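Local coordinates for protein inosine-uridine preferring nucleoside hydrolase (Gardnerella vaginalis 315-A, PDB 6BA1) that belongs to the inosine-uridine preferring nucleoside hydrolase family and binds a calcium ion in a fold built of helices around a mixed beta-sheet, at residues Ile153-Gly158 / Ala189-Ile194; Gly195-Leu200 / Met294-Gly299; Ile183-Gly188 / Met268-Glu273. All coordinates share one frame; numbering follows the deposited sequence.

Interaction 1. Residues Ile153-Gly158 / Ala189-Ile194; sequences IVLMGG and APVTMI
The amide of Ile-194 donates to the carbonyl of Leu-155 (N to O 3.0 Å), and two residues further on, just past the strand, Gly-157 N returns the bond to Ile-194 O at 3.2 Å. At the opposite end Ile-153 N reaches Pro-190 O, the carbonyl of the residue that centres an inverse gamma turn; the two bonds between, from Thr-192 N to Ile-153 O and from Leu-155 N to Thr-192 O, are weak. Ile-194 O also receives the CA-H of Met-156, 3.4 Å from CA to O. Strands 152-156 and 191-194 are thus parallel neighbours in the mixed eight-stranded sheet; the axes of 153-156 and 191-194 are 19° apart, and the helix 178-187 between the strands in sequence makes the connection a beta-alpha-beta crossover. That helix lies over the face bearing Ile-153, Leu-155, Val-191 and Met-193. Here Leu-155 holds CG between its backbone N and carbonyl carbon (chi1 73°), which sends CD2 across to Val-191 CG1 at 3.5 Å and leaves CD1 beside Met-193 CG. The Met-193 chain runs extended to SD and then bends, bringing CE against the backbone of Gly-158. Ile-153 stretches CD1 toward Ala-189 CB, 3.9 Å away. On the other face Val-154 and Thr-192 stand side by side, while Val-154 CG1 meets the tip of Ile-194, CD1, at 3.5 Å. Beside them the end of Met-156 turns from the neighbouring strand toward Thr-130 and Asp-248, two residues of the calcium site.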
loop_
_atom_site.group_PDB
_atom_site.type_symbol
_atom_site.label_atom_id
_atom_site.label_comp_id
_atom_site.label_asym_id
_atom_site.label_seq_id
_atom_site.Cartn_x
_atom_site.Cartn_y
_atom_site.Cartn_z
ATOM N N ILE A 153 -1.945 -12.164 16.849
ATOM C CA ILE A 153 -2.014 -10.754 17.205
ATOM C C ILE A 153 -2.870 -10.055 16.151
ATOM O O ILE A 153 -2.768 -10.378 14.977
ATOM C CB ILE A 153 -0.605 -10.128 17.272
ATOM C CG1 ILE A 153 0.224 -10.804 18.368
ATOM C CG2 ILE A 153 -0.691 -8.625 17.510
ATOM C CD1 ILE A 153 1.705 -10.578 18.274
ATOM N N VAL A 154 -3.722 -9.124 16.566
ATOM C CA VAL A 154 -4.620 -8.403 15.656
ATOM C C VAL A 154 -4.716 -6.951 16.101
ATOM O O VAL A 154 -5.588 -6.598 16.876
ATOM C CB VAL A 154 -6.036 -9.046 15.599
ATOM C CG1 VAL A 154 -6.946 -8.284 14.643
ATOM C CG2 VAL A 154 -5.962 -10.516 15.216
ATOM N N LEU A 155 -3.812 -6.112 15.608
ATOM C CA LEU A 155 -3.711 -4.720 16.064
ATOM C C LEU A 155 -4.608 -3.768 15.293
ATOM O O LEU A 155 -5.078 -4.095 14.205
ATOM C CB LEU A 155 -2.261 -4.237 15.968
ATOM C CG LEU A 155 -1.701 -3.953 14.568
ATOM C CD1 LEU A 155 -1.705 -2.461 14.243
ATOM C CD2 LEU A 155 -0.298 -4.510 14.407
ATOM N N MET A 156 -4.839 -2.599 15.883
ATOM C CA MET A 156 -5.402 -1.447 15.183
ATOM C C MET A 156 -4.306 -0.400 15.136
ATOM O O MET A 156 -3.753 -0.018 16.166
ATOM C CB MET A 156 -6.680 -0.926 15.864
ATOM C CG MET A 156 -6.856 0.596 15.953
ATOM S SD MET A 156 -6.678 1.541 14.420
ATOM C CE MET A 156 -6.467 3.208 15.074
ATOM N N GLY A 157 -4.006 0.052 13.928
ATOM C CA GLY A 157 -2.942 1.015 13.689
ATOM C C GLY A 157 -2.406 0.966 12.267
ATOM O O GLY A 157 -2.688 0.031 11.516
ATOM N N GLY A 158 -1.631 1.982 11.915
ATOM C CA GLY A 158 -1.023 2.092 10.590
ATOM C C GLY A 158 -1.973 2.486 9.472
ATOM O O GLY A 158 -3.184 2.641 9.673
ATOM N N ALA A 189 5.670 -12.775 13.995
ATOM C CA ALA A 189 4.477 -13.211 14.709
ATOM C C ALA A 189 3.293 -13.088 13.775
ATOM O O ALA A 189 3.312 -12.261 12.868
ATOM C CB ALA A 189 4.266 -12.387 15.961
ATOM N N PRO A 190 2.255 -13.927 13.980
ATOM C CA PRO A 190 1.071 -13.885 13.121
ATOM C C PRO A 190 0.184 -12.672 13.362
ATOM O O PRO A 190 -0.879 -12.785 13.955
ATOM C CB PRO A 190 0.383 -15.222 13.393
ATOM C CG PRO A 190 0.805 -15.577 14.754
ATOM C CD PRO A 190 2.181 -15.027 14.955
ATOM N N VAL A 191 0.638 -11.515 12.893
ATOM C CA VAL A 191 -0.050 -10.236 13.065
ATOM C C VAL A 191 -1.098 -10.036 11.960
ATOM O O VAL A 191 -0.960 -10.568 10.870
ATOM C CB VAL A 191 0.950 -9.069 13.073
ATOM C CG1 VAL A 191 0.239 -7.726 13.234
ATOM C CG2 VAL A 191 1.998 -9.260 14.156
ATOM N N THR A 192 -2.152 -9.297 12.279
ATOM C CA THR A 192 -3.126 -8.807 11.315
ATOM C C THR A 192 -3.303 -7.319 11.580
ATOM O O THR A 192 -3.877 -6.932 12.582
ATOM C CB THR A 192 -4.487 -9.523 11.452
ATOM O OG1 THR A 192 -4.329 -10.910 11.147
ATOM C CG2 THR A 192 -5.538 -8.922 10.517
ATOM N N MET A 193 -2.777 -6.486 10.690
ATOM C CA MET A 193 -2.904 -5.037 10.832
ATOM C C MET A 193 -4.274 -4.591 10.353
ATOM O O MET A 193 -4.658 -4.907 9.239
ATOM C CB MET A 193 -1.814 -4.321 10.037
ATOM C CG MET A 193 -1.872 -2.804 10.134
ATOM S SD MET A 193 -0.560 -2.046 9.175
ATOM C CE MET A 193 -1.470 -0.726 8.377
ATOM N N ILE A 194 -4.999 -3.865 11.200
ATOM C CA ILE A 194 -6.263 -3.244 10.815
ATOM C C ILE A 194 -6.073 -1.740 10.901
ATOM O O ILE A 194 -6.270 -1.132 11.950
ATOM C CB ILE A 194 -7.428 -3.803 11.650
ATOM C CG1 ILE A 194 -7.734 -5.208 11.143
ATOM C CG2 ILE A 194 -8.692 -2.952 11.530
ATOM C CD1 ILE A 194 -8.234 -6.133 12.202
#

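Interaction 2. Residues Gly195-Leu200 / Met294-Gly299; sequences GLDVTL and MQVAVG
Val-198 presses one methyl against the backbone of the facing strand: Val-198 CG2 lies 3.5 Å from Ala-297 C and 3.4 Å from Val-298 C. The same methyl sits 3.7 Å from Ala-297 CB. With CG1 turned anti to the backbone N (chi1 152°), CG2 is the branch that meets the strand. One residue earlier, OD2 of Asp-197 comes near Ala-297 O, two acceptors with no hydrogen bond between them; the other oxygen, OD1, accepts the backbone amides of Leu-160 and Thr-161, which fix the group from outside the two segments. Both side chains are presented by the short helix 196-199, which begins at the N-cap residue Gly-195, whose carbonyl oxygen takes the amides of Val-198 and Thr-199, each at 3.0 Å. The helix follows directly on strand 191-194 and packs beside strand 295-300, where Val-298 and Gly-299 form a classic beta bulge opposite strand 261-265. Val-298 also touches Leu-264 of the second subunit, so this end of the sheet lies close to the dimer interface. Because no hydrogen bond crosses between the segments, helix and strand are joined by apolar fit, and those outside amides bind OD1, not the carboxylate oxygen facing the strand.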
loop_
_atom_site.group_PDB
_atom_site.type_symbol
_atom_site.label_atom_id
_atom_site.label_comp_id
_atom_site.label_asym_id
_atom_site.label_seq_id
_atom_site.Cartn_x
_atom_site.Cartn_y
_atom_site.Cartn_z
ATOM N N GLY A 195 -5.660 -1.165 9.772
ATOM C CA GLY A 195 -5.308 0.244 9.678
ATOM C C GLY A 195 -6.414 1.106 9.115
ATOM O O GLY A 195 -7.537 0.643 8.913
ATOM N N LEU A 196 -6.060 2.357 8.839
ATOM C CA LEU A 196 -7.013 3.381 8.413
ATOM C C LEU A 196 -7.717 3.014 7.114
ATOM O O LEU A 196 -8.912 3.271 6.969
ATOM C CB LEU A 196 -6.308 4.733 8.231
ATOM C CG LEU A 196 -5.654 5.352 9.462
ATOM C CD1 LEU A 196 -5.093 6.724 9.091
ATOM C CD2 LEU A 196 -6.643 5.436 10.663
ATOM N N ASP A 197 -6.963 2.413 6.182
ATOM C CA ASP A 197 -7.517 1.875 4.925
ATOM C C ASP A 197 -8.805 1.049 5.078
ATOM O O ASP A 197 -9.597 0.955 4.137
ATOM C CB ASP A 197 -6.470 1.093 4.090
ATOM C CG ASP A 197 -5.378 0.445 4.936
ATOM O OD1 ASP A 197 -4.192 0.612 4.564
ATOM O OD2 ASP A 197 -5.692 -0.209 5.957
ATOM N N VAL A 198 -8.999 0.460 6.253
ATOM C CA VAL A 198 -10.240 -0.227 6.597
ATOM C C VAL A 198 -11.089 0.530 7.647
ATOM O O VAL A 198 -12.315 0.582 7.508
ATOM C CB VAL A 198 -9.921 -1.701 6.979
ATOM C CG1 VAL A 198 -10.921 -2.296 7.949
ATOM C CG2 VAL A 198 -9.826 -2.550 5.717
ATOM N N THR A 199 -10.468 1.124 8.673
ATOM C CA THR A 199 -11.231 1.752 9.774
ATOM C C THR A 199 -11.949 3.055 9.392
ATOM O O THR A 199 -12.977 3.396 10.002
ATOM C CB THR A 199 -10.390 2.020 11.040
ATOM O OG1 THR A 199 -9.372 2.989 10.775
ATOM C CG2 THR A 199 -9.767 0.733 11.578
ATOM N N LEU A 200 -11.417 3.772 8.399
ATOM C CA LEU A 200 -12.058 4.991 7.917
ATOM C C LEU A 200 -13.304 4.730 7.057
ATOM O O LEU A 200 -14.051 5.665 6.765
ATOM C CB LEU A 200 -11.061 5.862 7.148
ATOM C CG LEU A 200 -9.946 6.486 7.996
ATOM C CD1 LEU A 200 -8.925 7.182 7.118
ATOM C CD2 LEU A 200 -10.501 7.461 9.024
ATOM N N MET A 294 2.615 -11.450 8.130
ATOM C CA MET A 294 1.401 -10.752 8.548
ATOM C C MET A 294 0.518 -10.340 7.375
ATOM O O MET A 294 0.919 -10.472 6.234
ATOM C CB MET A 294 1.748 -9.559 9.451
ATOM C CG MET A 294 2.679 -8.523 8.894
ATOM S SD MET A 294 3.102 -7.306 10.168
ATOM C CE MET A 294 1.622 -6.288 10.187
ATOM N N GLN A 295 -0.689 -9.874 7.684
ATOM C CA GLN A 295 -1.716 -9.573 6.685
ATOM C C GLN A 295 -2.338 -8.218 6.978
ATOM O O GLN A 295 -2.744 -7.973 8.101
ATOM C CB GLN A 295 -2.807 -10.649 6.698
ATOM C CG GLN A 295 -2.293 -12.061 6.951
ATOM C CD GLN A 295 -3.335 -13.126 6.668
ATOM O OE1 GLN A 295 -4.534 -12.910 6.885
ATOM N NE2 GLN A 295 -2.881 -14.285 6.174
ATOM N N VAL A 296 -2.397 -7.336 5.979
ATOM C CA VAL A 296 -2.974 -6.003 6.160
ATOM C C VAL A 296 -4.379 -5.968 5.585
ATOM O O VAL A 296 -4.624 -6.461 4.494
ATOM C CB VAL A 296 -2.127 -4.894 5.510
ATOM C CG1 VAL A 296 -2.741 -3.526 5.787
ATOM C CG2 VAL A 296 -0.689 -4.954 6.022
ATOM N N ALA A 297 -5.288 -5.365 6.336
ATOM C CA ALA A 297 -6.683 -5.296 5.965
ATOM C C ALA A 297 -6.844 -4.196 4.953
ATOM O O ALA A 297 -6.364 -3.084 5.174
ATOM C CB ALA A 297 -7.534 -5.001 7.188
ATOM N N VAL A 298 -7.509 -4.516 3.845
ATOM C CA VAL A 298 -7.776 -3.552 2.770
ATOM C C VAL A 298 -9.265 -3.370 2.460
ATOM O O VAL A 298 -9.691 -2.258 2.120
ATOM C CB VAL A 298 -7.040 -3.937 1.474
ATOM C CG1 VAL A 298 -7.009 -2.747 0.526
ATOM C CG2 VAL A 298 -5.620 -4.423 1.774
ATOM N N GLY A 299 -10.043 -4.450 2.546
ATOM C CA GLY A 299 -11.505 -4.401 2.416
ATOM C C GLY A 299 -12.193 -4.804 3.702
ATOM O O GLY A 299 -11.591 -5.473 4.540
#

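Interaction 3. Residues Ile183-Gly188 / Met268-Glu273; sequences ILFRSG and MQVDVE
Phe-185 and Arg-186 both carry CG anti to the carbonyl carbon (chi1 -76° and -69°), yet from successive helix positions the first sends its ring inward and the second lays its chain along the outside of strand 268-270. The contact sets the C-terminal part of helix 178-187, the helix of the crossover into strand 191-194, against a two-stranded beta-hairpin made by 268-270 and 280-282; helix and strand run nearly antiparallel. Val-270 CG2 lies over one face of the Phe-185 ring, 4.1 Å from its centroid, a CH-pi contact displaced toward the rim. Met-268 lies alongside the ring, with CB 3.7 Å from Phe-185 CD2 and its twice-bent chain returning CE to within 4.0 Å of CE2. Outside, the guanidinium of Arg-186 rests one face on Gln-269 CB, 3.4 Å from NH1, and the two side chains run the same way. Their guanidinium and amide planes are turned 56° apart, and the hydrogen bond from Arg-186 NH2 to Gln-269 OE1, 3.1 Å long, is weak. The firmer hold on the arginine is a salt bridge from NH1 to Asp-182, one helical turn back. The same carboxylate oxygen, Asp-182 OD1, also accepts the backbone amide of Val-270 and so ties the strand directly to the helix.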
loop_
_atom_site.group_PDB
_atom_site.type_symbol
_atom_site.label_atom_id
_atom_site.label_comp_id
_atom_site.label_asym_id
_atom_site.label_seq_id
_atom_site.Cartn_x
_atom_site.Cartn_y
_atom_site.Cartn_z
ATOM N N ILE A 183 9.553 -3.580 15.269
ATOM C CA ILE A 183 9.991 -4.815 15.921
ATOM C C ILE A 183 8.893 -5.881 15.840
ATOM O O ILE A 183 9.175 -7.031 15.493
ATOM C CB ILE A 183 10.435 -4.553 17.387
ATOM C CG1 ILE A 183 11.732 -3.723 17.411
ATOM C CG2 ILE A 183 10.647 -5.858 18.154
ATOM C CD1 ILE A 183 11.922 -2.897 18.667
ATOM N N LEU A 184 7.654 -5.480 16.126
ATOM C CA LEU A 184 6.498 -6.376 16.032
ATOM C C LEU A 184 6.293 -6.934 14.627
ATOM O O LEU A 184 6.146 -8.142 14.452
ATOM C CB LEU A 184 5.218 -5.652 16.475
ATOM C CG LEU A 184 3.880 -6.368 16.247
ATOM C CD1 LEU A 184 3.850 -7.735 16.901
ATOM C CD2 LEU A 184 2.740 -5.509 16.747
ATOM N N PHE A 185 6.267 -6.048 13.635
ATOM C CA PHE A 185 5.958 -6.439 12.251
ATOM C C PHE A 185 7.021 -7.400 11.724
ATOM O O PHE A 185 6.696 -8.454 11.159
ATOM C CB PHE A 185 5.868 -5.203 11.340
ATOM C CG PHE A 185 4.598 -4.387 11.487
ATOM C CD1 PHE A 185 3.825 -4.404 12.643
ATOM C CD2 PHE A 185 4.201 -3.554 10.451
ATOM C CE1 PHE A 185 2.678 -3.626 12.740
ATOM C CE2 PHE A 185 3.055 -2.772 10.551
ATOM C CZ PHE A 185 2.295 -2.811 11.693
ATOM N N ARG A 186 8.282 -7.022 11.943
ATOM C CA ARG A 186 9.441 -7.836 11.575
ATOM C C ARG A 186 9.579 -9.137 12.370
ATOM O O ARG A 186 10.141 -10.103 11.847
ATOM C CB ARG A 186 10.739 -7.030 11.747
ATOM C CG ARG A 186 10.914 -5.901 10.753
ATOM C CD ARG A 186 12.381 -5.527 10.548
ATOM N NE ARG A 186 12.647 -5.268 9.124
ATOM C CZ ARG A 186 12.589 -4.082 8.520
ATOM N NH1 ARG A 186 12.270 -2.965 9.171
ATOM N NH2 ARG A 186 12.848 -4.026 7.218
ATOM N N SER A 187 9.093 -9.157 13.617
ATOM C CA SER A 187 9.159 -10.346 14.483
ATOM C C SER A 187 8.826 -11.668 13.792
ATOM O O SER A 187 9.449 -12.691 14.066
ATOM C CB SER A 187 8.210 -10.206 15.677
ATOM O OG SER A 187 6.857 -10.374 15.283
ATOM N N GLY A 188 7.830 -11.637 12.918
ATOM C CA GLY A 188 7.338 -12.831 12.244
ATOM C C GLY A 188 6.175 -13.460 12.971
ATOM O O GLY A 188 5.735 -14.551 12.615
ATOM N N MET A 268 5.829 -7.139 6.146
ATOM C CA MET A 268 5.768 -5.705 6.444
ATOM C C MET A 268 6.934 -5.206 7.289
ATOM O O MET A 268 7.710 -5.984 7.839
ATOM C CB MET A 268 4.479 -5.397 7.198
ATOM C CG MET A 268 3.212 -5.513 6.374
ATOM S SD MET A 268 2.913 -4.087 5.340
ATOM C CE MET A 268 2.783 -2.775 6.544
ATOM N N GLN A 269 7.027 -3.884 7.368
ATOM C CA GLN A 269 7.967 -3.183 8.233
ATOM C C GLN A 269 7.352 -1.848 8.621
ATOM O O GLN A 269 6.272 -1.491 8.142
ATOM C CB GLN A 269 9.306 -2.945 7.517
ATOM C CG GLN A 269 9.209 -2.151 6.207
ATOM C CD GLN A 269 10.545 -1.650 5.696
ATOM O OE1 GLN A 269 11.327 -2.402 5.123
ATOM N NE2 GLN A 269 10.807 -0.369 5.882
ATOM N N VAL A 270 8.038 -1.120 9.489
ATOM C CA VAL A 270 7.708 0.268 9.763
ATOM C C VAL A 270 8.968 1.075 9.549
ATOM O O VAL A 270 10.058 0.663 9.948
ATOM C CB VAL A 270 7.160 0.479 11.189
ATOM C CG1 VAL A 270 6.925 1.960 11.476
ATOM C CG2 VAL A 270 5.876 -0.316 11.378
ATOM N N ASP A 271 8.809 2.218 8.896
ATOM C CA ASP A 271 9.937 3.072 8.564
ATOM C C ASP A 271 10.413 3.767 9.829
ATOM O O ASP A 271 9.614 4.338 10.572
ATOM C CB ASP A 271 9.567 4.090 7.476
ATOM C CG ASP A 271 9.491 3.482 6.072
ATOM O OD1 ASP A 271 9.722 2.272 5.896
ATOM O OD2 ASP A 271 9.199 4.242 5.131
ATOM N N VAL A 272 11.715 3.674 10.068
ATOM C CA VAL A 272 12.354 4.229 11.254
ATOM C C VAL A 272 13.281 5.406 10.906
ATOM O O VAL A 272 13.242 6.426 11.594
ATOM C CB VAL A 272 13.127 3.114 11.998
ATOM C CG1 VAL A 272 13.938 3.671 13.165
ATOM C CG2 VAL A 272 12.158 2.038 12.472
ATOM N N GLU A 273 14.097 5.271 9.853
ATOM C CA GLU A 273 15.189 6.228 9.583
ATOM C C GLU A 273 14.816 7.462 8.785
ATOM O O GLU A 273 15.184 8.573 9.146
ATOM C CB GLU A 273 16.380 5.521 8.892
ATOM C CG GLU A 273 17.089 4.481 9.758
ATOM C CD GLU A 273 18.611 4.413 9.579
ATOM O OE1 GLU A 273 19.062 4.676 8.449
ATOM O OE2 GLU A 273 19.284 4.162 10.593
#

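Strand 191-194 is common ground: on one side it pairs with 153-156 in interaction 1, on the other with 295-300 of interaction 2 through probable hydrogen bonds from Met-193 N to Gln-295 O and from Ala-297 N to Met-193 O, both 3.0 Å. The centres of these two contacts are about 9 Å apart. Interaction 3 adds the helix that precedes the shared strand, and its Phe-185 joins all three: CE1 lies 3.5 Å from Leu-155 CD2, and CG 3.5 Å from Met-294 SD. Interaction 1 reaches toward the metal: the side chain of Met-156 lies about 6 Å from the calcium ion; interactions 2 and 3 both touch the second subunit.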